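PDB 6NWZ: carbohydrate deacetylase Agd3 from Neosartorya fumigata, which probably removes N-acetyl groups from the exopolysaccharide galactosaminogalactan, a step required for biofilm formation by this fungus. Local coordinates for residues V78-V83 with V117-Y122; P125-S130 with Q211-I216. One frame throughout, in Å; residues are numbered along the deposited sequence.

Interaction 1. Residues V78-V83 with V117-Y122; sequences VVAAEV and VQFDVY
Val78, Val79 and Ala80 run parallel to Val117, Gln118 and Phe119; the axes of these short strand segments approach to 4.8 Å, 16° from parallel. Within these residues, Val79 N donates to Val117 O (2.9 Å), a weak bond runs from Phe119 N to Val79 O, and the last bond is Ala81 N to Phe119 O at 3.0 Å, nearly straight at 164°. Both chains then leave the sheet as loops, still touching through the CA of Ala81 and the carbonyl oxygen of Asp120.

On the face bearing Val78, Ala80 and Phe119, the phenyl ring leans back over the neighbouring strand. Its CG sits between the backbone N and the carbonyl carbon (chi1 62°), which brings CE2 to 3.7 Å from Val78 CG1 and CE1 to 3.8 Å from Ala80 CB. Trp233 of helix 224-237 covers Val78 and Val117 on this side. On the other face, Gln118 OE1 lies 3.4 Å from Glu82 CG, while Gln118 NE2 donates to Gln211 OE1.

Backbone bonds thus set the parallel register and the Phe119 ring packs one buried face, while a water, donating to Glu82 OE1 (2.6 Å) and accepting from Tyr122 N, links the two loops where direct backbone pairing has ended.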
loop_
_atom_site.group_PDB
_atom_site.type_symbol
_atom_site.label_atom_id
_atom_site.label_comp_id
_atom_site.label_asym_id
_atom_site.label_seq_id
_atom_site.Cartn_x
_atom_site.Cartn_y
_atom_site.Cartn_z
ATOM N N VAL A 78 -3.475 -0.858 23.868
ATOM C CA VAL A 78 -2.912 -2.045 23.237
ATOM C C VAL A 78 -1.647 -2.418 23.991
ATOM O O VAL A 78 -0.768 -1.572 24.194
ATOM C CB VAL A 78 -2.603 -1.818 21.745
ATOM C CG1 VAL A 78 -2.466 -3.154 21.026
ATOM C CG2 VAL A 78 -3.667 -0.953 21.093
ATOM N N VAL A 79 -1.558 -3.677 24.412
ATOM C CA VAL A 79 -0.413 -4.172 25.164
ATOM C C VAL A 79 0.111 -5.418 24.473
ATOM O O VAL A 79 -0.653 -6.352 24.202
ATOM C CB VAL A 79 -0.774 -4.488 26.625
ATOM C CG1 VAL A 79 0.497 -4.652 27.452
ATOM C CG2 VAL A 79 -1.680 -3.405 27.197
ATOM N N ALA A 80 1.411 -5.440 24.204
ATOM C CA ALA A 80 2.052 -6.540 23.500
ATOM C C ALA A 80 2.802 -7.415 24.497
ATOM O O ALA A 80 3.694 -6.932 25.204
ATOM C CB ALA A 80 3.001 -6.011 22.425
ATOM N N ALA A 81 2.427 -8.696 24.556
ATOM C CA ALA A 81 3.118 -9.706 25.360
ATOM C C ALA A 81 3.092 -9.380 26.852
ATOM O O ALA A 81 3.988 -9.785 27.597
ATOM C CB ALA A 81 4.561 -9.902 24.882
ATOM N N GLU A 82 2.068 -8.648 27.299
ATOM C CA GLU A 82 1.904 -8.260 28.701
ATOM C C GLU A 82 3.134 -7.555 29.267
ATOM O O GLU A 82 3.341 -7.570 30.485
ATOM C CB GLU A 82 1.565 -9.470 29.580
ATOM C CG GLU A 82 0.173 -10.023 29.395
ATOM C CD GLU A 82 -0.015 -11.359 30.091
ATOM O OE1 GLU A 82 0.626 -12.347 29.676
ATOM O OE2 GLU A 82 -0.804 -11.425 31.055
ATOM N N VAL A 83 3.933 -6.913 28.407
ATOM C CA VAL A 83 5.266 -6.397 28.726
ATOM C C VAL A 83 5.944 -7.268 29.779
ATOM O O VAL A 83 6.334 -6.793 30.854
ATOM C CB VAL A 83 5.227 -4.913 29.148
ATOM C CG1 VAL A 83 4.872 -4.056 27.953
ATOM C CG2 VAL A 83 4.252 -4.648 30.293
ATOM N N VAL A 117 -6.765 -4.145 23.892
ATOM C CA VAL A 117 -6.347 -5.221 23.006
ATOM C C VAL A 117 -5.012 -5.757 23.504
ATOM O O VAL A 117 -4.102 -4.979 23.813
ATOM C CB VAL A 117 -6.236 -4.743 21.548
ATOM C CG1 VAL A 117 -5.575 -5.807 20.685
ATOM C CG2 VAL A 117 -7.611 -4.383 21.006
ATOM N N GLN A 118 -4.899 -7.080 23.591
ATOM C CA GLN A 118 -3.651 -7.738 23.961
ATOM C C GLN A 118 -3.342 -8.818 22.936
ATOM O O GLN A 118 -4.171 -9.699 22.690
ATOM C CB GLN A 118 -3.735 -8.347 25.359
ATOM C CG GLN A 118 -4.005 -7.343 26.451
ATOM C CD GLN A 118 -3.376 -7.752 27.761
ATOM O OE1 GLN A 118 -2.220 -8.177 27.800
ATOM N NE2 GLN A 118 -4.133 -7.630 28.842
ATOM N N PHE A 119 -2.154 -8.752 22.342
ATOM C CA PHE A 119 -1.715 -9.772 21.407
ATOM C C PHE A 119 -0.335 -10.271 21.808
ATOM O O PHE A 119 0.408 -9.602 22.532
ATOM C CB PHE A 119 -1.717 -9.268 19.948
ATOM C CG PHE A 119 -0.791 -8.104 19.678
ATOM C CD1 PHE A 119 0.572 -8.302 19.483
ATOM C CD2 PHE A 119 -1.295 -6.817 19.563
ATOM C CE1 PHE A 119 1.418 -7.231 19.216
ATOM C CE2 PHE A 119 -0.455 -5.742 19.293
ATOM C CZ PHE A 119 0.904 -5.951 19.119
ATOM N N ASP A 120 -0.008 -11.469 21.319
ATOM C CA ASP A 120 1.219 -12.177 21.687
ATOM C C ASP A 120 1.224 -12.513 23.177
ATOM O O ASP A 120 2.239 -12.376 23.863
ATOM C CB ASP A 120 2.465 -11.379 21.291
ATOM C CG ASP A 120 3.729 -12.214 21.321
ATOM O OD1 ASP A 120 3.622 -13.459 21.346
ATOM O OD2 ASP A 120 4.830 -11.624 21.329
ATOM N N VAL A 121 0.078 -12.966 23.684
ATOM C CA VAL A 121 -0.066 -13.344 25.083
ATOM C C VAL A 121 -0.372 -14.834 25.173
ATOM O O VAL A 121 -0.968 -15.430 24.269
ATOM C CB VAL A 121 -1.157 -12.516 25.803
ATOM C CG1 VAL A 121 -0.789 -11.041 25.802
ATOM C CG2 VAL A 121 -2.518 -12.735 25.159
ATOM N N TYR A 122 0.056 -15.432 26.278
ATOM C CA TYR A 122 -0.179 -16.848 26.533
ATOM C C TYR A 122 -1.551 -17.028 27.173
ATOM O O TYR A 122 -1.906 -16.269 28.080
ATOM C CB TYR A 122 0.919 -17.406 27.442
ATOM C CG TYR A 122 0.769 -18.871 27.803
ATOM C CD1 TYR A 122 1.248 -19.871 26.962
ATOM C CD2 TYR A 122 0.165 -19.253 28.996
ATOM C CE1 TYR A 122 1.115 -21.218 27.297
ATOM C CE2 TYR A 122 0.029 -20.593 29.339
ATOM C CZ TYR A 122 0.506 -21.569 28.488
ATOM O OH TYR A 122 0.370 -22.895 28.834
HETATM O O HOH W 1 2.020 -13.738 27.931
#

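Interaction 2. Residues P125-S130 with Q211-I216; sequences PKFGAS and QMAFFI
Gln211 lies on strand 209-214, which pairs in parallel with strand 115-119 in the CBM87 family region, probably a carbohydrate-binding module; against its end pack a short 3-10 turn and the start of strand 129-131, within residues 125-130. The Gln211 side chain is extended, CG anti to the backbone N (chi1 179°), and this reach carries NE2 to Lys126 O at 3.2 Å. The acceptor lies close to the plane of the Gln211 amide, but the donor is tilted 23° from the plane of the Lys126 carbonyl. The same NE2 also bonds Asn204 OD1, and Asn204 ND2 reaches Phe127 O, so the neighbouring strand helps to hold both the glutamine and the loop.

NE2 also lies at the edge of the Phe127 ring, near its plane, with amide and ring planes 43° apart. Two residues on, Ala213 directs its methyl group to the same ring, CB lying 3.6 Å from Phe127 CD1.

Phe215 follows just past the strand. Its ring reaches back to the loop, with Val202 of strand 198-206 also packing on its side chain. Phe127 CB sits at the ring edge, in its plane, 3.9 Å from Phe215 CE1, and Ala129 CB comes equally near to Phe215 CZ.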
loop_
_atom_site.group_PDB
_atom_site.type_symbol
_atom_site.label_atom_id
_atom_site.label_comp_id
_atom_site.label_asym_id
_atom_site.label_seq_id
_atom_site.Cartn_x
_atom_site.Cartn_y
_atom_site.Cartn_z
ATOM N N PRO A 125 -5.775 -17.290 32.860
ATOM C CA PRO A 125 -7.044 -16.857 33.468
ATOM C C PRO A 125 -7.392 -15.407 33.178
ATOM O O PRO A 125 -8.580 -15.072 33.095
ATOM C CB PRO A 125 -6.810 -17.092 34.966
ATOM C CG PRO A 125 -5.704 -18.089 35.032
ATOM C CD PRO A 125 -4.819 -17.772 33.869
ATOM N N LYS A 126 -6.391 -14.537 33.016
ATOM C CA LYS A 126 -6.654 -13.138 32.692
ATOM C C LYS A 126 -7.311 -12.973 31.329
ATOM O O LYS A 126 -7.842 -11.897 31.033
ATOM C CB LYS A 126 -5.351 -12.337 32.737
ATOM C CG LYS A 126 -4.676 -12.324 34.094
ATOM C CD LYS A 126 -3.181 -12.100 33.955
ATOM C CE LYS A 126 -2.570 -13.114 32.996
ATOM N NZ LYS A 126 -2.954 -14.521 33.320
ATOM N N PHE A 127 -7.283 -14.008 30.490
ATOM C CA PHE A 127 -7.905 -13.962 29.174
ATOM C C PHE A 127 -9.018 -14.993 29.041
ATOM O O PHE A 127 -9.438 -15.311 27.923
ATOM C CB PHE A 127 -6.854 -14.157 28.082
ATOM C CG PHE A 127 -5.680 -13.232 28.209
ATOM C CD1 PHE A 127 -5.841 -11.863 28.057
ATOM C CD2 PHE A 127 -4.420 -13.726 28.496
ATOM C CE1 PHE A 127 -4.763 -11.008 28.177
ATOM C CE2 PHE A 127 -3.341 -12.879 28.616
ATOM C CZ PHE A 127 -3.510 -11.517 28.458
ATOM N N GLY A 128 -9.493 -15.525 30.166
ATOM C CA GLY A 128 -10.638 -16.419 30.163
ATOM C C GLY A 128 -10.417 -17.720 29.429
ATOM O O GLY A 128 -11.380 -18.313 28.928
ATOM N N ALA A 129 -9.173 -18.189 29.355
ATOM C CA ALA A 129 -8.863 -19.400 28.613
ATOM C C ALA A 129 -7.665 -20.095 29.242
ATOM O O ALA A 129 -6.950 -19.530 30.071
ATOM C CB ALA A 129 -8.590 -19.097 27.135
ATOM N N SER A 130 -7.457 -21.341 28.831
ATOM C CA SER A 130 -6.295 -22.121 29.223
ATOM C C SER A 130 -5.685 -22.762 27.988
ATOM O O SER A 130 -6.383 -23.069 27.017
ATOM C CB SER A 130 -6.650 -23.207 30.231
ATOM O OG SER A 130 -7.758 -23.957 29.766
ATOM N N GLN A 211 -12.188 -6.698 26.525
ATOM C CA GLN A 211 -10.812 -6.988 26.156
ATOM C C GLN A 211 -10.810 -7.939 24.970
ATOM O O GLN A 211 -11.650 -8.839 24.893
ATOM C CB GLN A 211 -10.053 -7.603 27.340
ATOM C CG GLN A 211 -8.604 -7.966 27.059
ATOM C CD GLN A 211 -7.910 -8.537 28.280
ATOM O OE1 GLN A 211 -7.104 -7.863 28.921
ATOM N NE2 GLN A 211 -8.225 -9.786 28.611
ATOM N N MET A 212 -9.876 -7.728 24.046
ATOM C CA MET A 212 -9.658 -8.630 22.922
ATOM C C MET A 212 -8.239 -9.175 23.028
ATOM O O MET A 212 -7.278 -8.399 23.091
ATOM C CB MET A 212 -9.886 -7.919 21.582
ATOM C CG MET A 212 -9.520 -8.762 20.365
ATOM S SD MET A 212 -9.910 -8.014 18.766
ATOM C CE MET A 212 -11.694 -8.130 18.736
ATOM N N ALA A 213 -8.112 -10.503 23.061
ATOM C CA ALA A 213 -6.840 -11.172 23.309
ATOM C C ALA A 213 -6.500 -12.099 22.152
ATOM O O ALA A 213 -7.328 -12.921 21.745
ATOM C CB ALA A 213 -6.877 -11.967 24.620
ATOM N N PHE A 214 -5.275 -11.978 21.644
ATOM C CA PHE A 214 -4.774 -12.802 20.551
ATOM C C PHE A 214 -3.690 -13.733 21.084
ATOM O O PHE A 214 -2.654 -13.269 21.573
ATOM C CB PHE A 214 -4.222 -11.937 19.418
ATOM C CG PHE A 214 -5.282 -11.333 18.532
ATOM C CD1 PHE A 214 -5.889 -10.138 18.870
ATOM C CD2 PHE A 214 -5.654 -11.955 17.349
ATOM C CE1 PHE A 214 -6.855 -9.577 18.055
ATOM C CE2 PHE A 214 -6.621 -11.401 16.529
ATOM C CZ PHE A 214 -7.223 -10.211 16.882
ATOM N N PHE A 215 -3.927 -15.039 20.985
ATOM C CA PHE A 215 -2.967 -16.059 21.408
ATOM C C PHE A 215 -1.950 -16.384 20.321
ATOM O O PHE A 215 -1.591 -17.548 20.119
ATOM C CB PHE A 215 -3.718 -17.315 21.840
ATOM C CG PHE A 215 -4.756 -17.068 22.899
ATOM C CD1 PHE A 215 -4.473 -16.267 23.994
ATOM C CD2 PHE A 215 -6.020 -17.629 22.792
ATOM C CE1 PHE A 215 -5.431 -16.035 24.970
ATOM C CE2 PHE A 215 -6.983 -17.401 23.764
ATOM C CZ PHE A 215 -6.686 -16.603 24.854
ATOM N N ILE A 216 -1.475 -15.368 19.601
ATOM C CA ILE A 216 -0.505 -15.548 18.528
ATOM C C ILE A 216 0.354 -14.294 18.464
ATOM O O ILE A 216 -0.101 -13.195 18.795
ATOM C CB ILE A 216 -1.205 -15.839 17.176
ATOM C CG1 ILE A 216 -0.180 -16.054 16.063
ATOM C CG2 ILE A 216 -2.177 -14.721 16.806
ATOM C CD1 ILE A 216 -0.797 -16.465 14.751
#

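Overall arrangement
Interactions 1 and 2, with centres about 9 Å apart, fall in the CBM87 range and follow in series along the chain. They share a sheet: strand 115-119 pairs on one side with 76-80 and on the other with 209-214, Gln118 probably forming backbone hydrogen bonds to Met212 and Phe214. The loop after strand 115-119 supplies Phe127, which packs against Gln118, while Lys126 packs on Glu82. The pair illustrates how parallel strands can carry a loop on one face. Together they join three strands and the following loop into one packed, largely buried region of the probable carbohydrate-binding module, near the zinc ligand Glu210.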